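Aminopeptidase C (Lactobacillus rhamnosus, PDB 4K7C) is probably a cysteine aminopeptidase with a papain-like fold that trims residues from the N-termini of peptides. Local coordinates at residues Gly59-Gln64 and Trp387-Gly392. Sequence-based numbering, arbitrary orientation. Where two conformers were deposited one is given.
Sequences GAVSNQ and WGEKVG
N63 and W387 face each other in a single backbone bridge, their CA atoms 4.4 Å apart, between two loops that otherwise lack regular structure. Within it the amide of G388 donates to the carbonyl of S62 (N to O 3.0 Å) along a somewhat bent path, N-H...O 143°. G388 takes a positive phi (77°), and a CB built on it would strike ND2 of N63, two good reasons for a glycine. The carboxamide of N63 lies flat over the peptide that joins W387 to G388, the two planes almost parallel: its CG is 3.5 Å from G388 N, and its OD1 is 3.5 Å from W387 C. CG anti to the backbone N (chi1 -171°) swings the amide over this peptide, while OD1 accepts a hydrogen bond from the backbone N of K65 and so fixes its rotation. An alanine here would remove the amide, probably baring that face of the peptide and leaving K65 N without its acceptor. On the other flank CG2 of V61 presses on the backbone, 3.4 Å from G388 C. A water links V61 N to E389 OE2 in one of the two modelled conformers of the glutamate. Q64 runs alongside W387, its OE1 reaching the indole edge near the ring plane, 3.9 Å from CD1, with S386 OG hydrogen-bonded to the same oxygen. Q64, C70, H364 and W387 match the oxyanion-hole glutamine, the catalytic cysteine and histidine, and the tryptophan beside the active site in papain-like peptidases, so the bridge probably borders the catalytic cleft. H364 and F397 meet the indole ring, F397 from strand 396-400, while S62 and Q64 pack against helix 70-87 and V61 against Y396 of strand 396-400.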
loop_
_atom_site.group_PDB
_atom_site.type_symbol
_atom_site.label_atom_id
_atom_site.label_comp_id
_atom_site.label_asym_id
_atom_site.label_seq_id
_atom_site.Cartn_x
_atom_site.Cartn_y
_atom_site.Cartn_z
ATOM N N GLY A 59 2.097 12.609 28.997
ATOM C CA GLY A 59 1.408 12.821 27.711
ATOM C C GLY A 59 2.131 12.196 26.481
ATOM O O GLY A 59 2.803 11.167 26.601
ATOM N N ALA A 60 1.873 12.768 25.308
ATOM C CA ALA A 60 2.235 12.156 24.061
ATOM C C ALA A 60 3.694 12.409 23.721
ATOM O O ALA A 60 4.302 13.449 24.087
ATOM C CB ALA A 60 1.305 12.616 22.924
ATOM N N VAL A 61 4.286 11.416 23.024
ATOM C CA VAL A 61 5.684 11.524 22.580
ATOM C C VAL A 61 5.951 12.399 21.354
ATOM O O VAL A 61 5.043 12.740 20.550
ATOM C CB VAL A 61 6.298 10.105 22.333
ATOM C CG1 VAL A 61 6.105 9.184 23.581
ATOM C CG2 VAL A 61 5.661 9.423 21.130
ATOM N N SER A 62 7.217 12.788 21.234
ATOM C CA SER A 62 7.717 13.521 20.083
ATOM C C SER A 62 8.420 12.494 19.145
ATOM O O SER A 62 8.528 11.284 19.468
ATOM C CB SER A 62 8.699 14.635 20.557
ATOM O OG SER A 62 9.700 14.118 21.408
ATOM N N ASN A 63 8.889 12.945 17.998
ATOM C CA ASN A 63 9.469 12.079 16.980
ATOM C C ASN A 63 10.536 12.831 16.222
ATOM O O ASN A 63 10.251 13.799 15.480
ATOM C CB ASN A 63 8.382 11.635 15.978
ATOM C CG ASN A 63 8.888 10.574 15.030
ATOM O OD1 ASN A 63 10.070 10.256 14.991
ATOM N ND2 ASN A 63 7.982 10.032 14.243
ATOM N N GLN A 64 11.779 12.407 16.421
ATOM C CA GLN A 64 12.962 12.976 15.786
ATOM C C GLN A 64 13.170 12.607 14.332
ATOM O O GLN A 64 13.979 13.221 13.630
ATOM C CB GLN A 64 14.180 12.583 16.630
ATOM C CG GLN A 64 14.666 11.148 16.416
ATOM C CD GLN A 64 15.590 10.718 17.484
ATOM O OE1 GLN A 64 15.264 10.758 18.676
ATOM N NE2 GLN A 64 16.793 10.419 17.090
ATOM N N TRP A 387 10.653 8.490 19.081
ATOM C CA TRP A 387 10.510 7.871 17.772
ATOM C C TRP A 387 9.078 7.852 17.303
ATOM O O TRP A 387 8.728 7.064 16.391
ATOM C CB TRP A 387 11.047 6.414 17.800
ATOM C CG TRP A 387 12.488 6.311 18.019
ATOM C CD1 TRP A 387 13.448 7.330 17.950
ATOM C CD2 TRP A 387 13.223 5.094 18.375
ATOM N NE1 TRP A 387 14.680 6.789 18.228
ATOM C CE2 TRP A 387 14.571 5.447 18.527
ATOM C CE3 TRP A 387 12.842 3.767 18.575
ATOM C CZ2 TRP A 387 15.564 4.510 18.816
ATOM C CZ3 TRP A 387 13.834 2.804 18.936
ATOM C CH2 TRP A 387 15.172 3.194 19.082
ATOM N N GLY A 388 8.230 8.668 17.937
ATOM C CA GLY A 388 6.790 8.757 17.661
ATOM C C GLY A 388 6.036 7.581 18.277
ATOM O O GLY A 388 6.604 6.679 18.974
ATOM N N GLU A 389 4.768 7.555 17.972
ATOM C CA GLU A 389 3.788 6.691 18.706
ATOM C C GLU A 389 3.615 5.281 18.177
ATOM O O GLU A 389 2.927 4.478 18.826
ATOM C CB GLU A 389 2.388 7.304 18.705
ATOM C CG GLU A 389 2.283 8.608 19.413
ATOM C CD GLU A 389 0.860 9.091 19.590
ATOM O OE1 GLU A 389 0.035 8.944 18.614
ATOM O OE2 GLU A 389 0.597 9.659 20.691
ATOM N N LYS A 390 4.219 4.966 17.042
ATOM C CA LYS A 390 4.008 3.646 16.465
ATOM C C LYS A 390 5.014 2.573 16.853
ATOM O O LYS A 390 5.013 1.489 16.224
ATOM C CB LYS A 390 3.966 3.782 14.961
ATOM C CG LYS A 390 2.756 4.625 14.528
ATOM C CD LYS A 390 2.813 4.847 13.026
ATOM C CE LYS A 390 1.427 5.301 12.550
ATOM N NZ LYS A 390 1.514 5.966 11.218
ATOM N N VAL A 391 5.849 2.866 17.861
ATOM C CA VAL A 391 6.718 1.876 18.513
ATOM C C VAL A 391 6.349 1.897 19.984
ATOM O O VAL A 391 5.850 2.897 20.528
ATOM C CB VAL A 391 8.240 2.121 18.333
ATOM C CG1 VAL A 391 8.670 1.996 16.914
ATOM C CG2 VAL A 391 8.569 3.555 18.823
ATOM N N GLY A 392 6.607 0.767 20.635
ATOM C CA GLY A 392 6.349 0.574 22.040
ATOM C C GLY A 392 4.879 0.778 22.332
ATOM O O GLY A 392 3.982 0.485 21.517
HETATM O O HOH W 1 2.325 9.183 22.717
#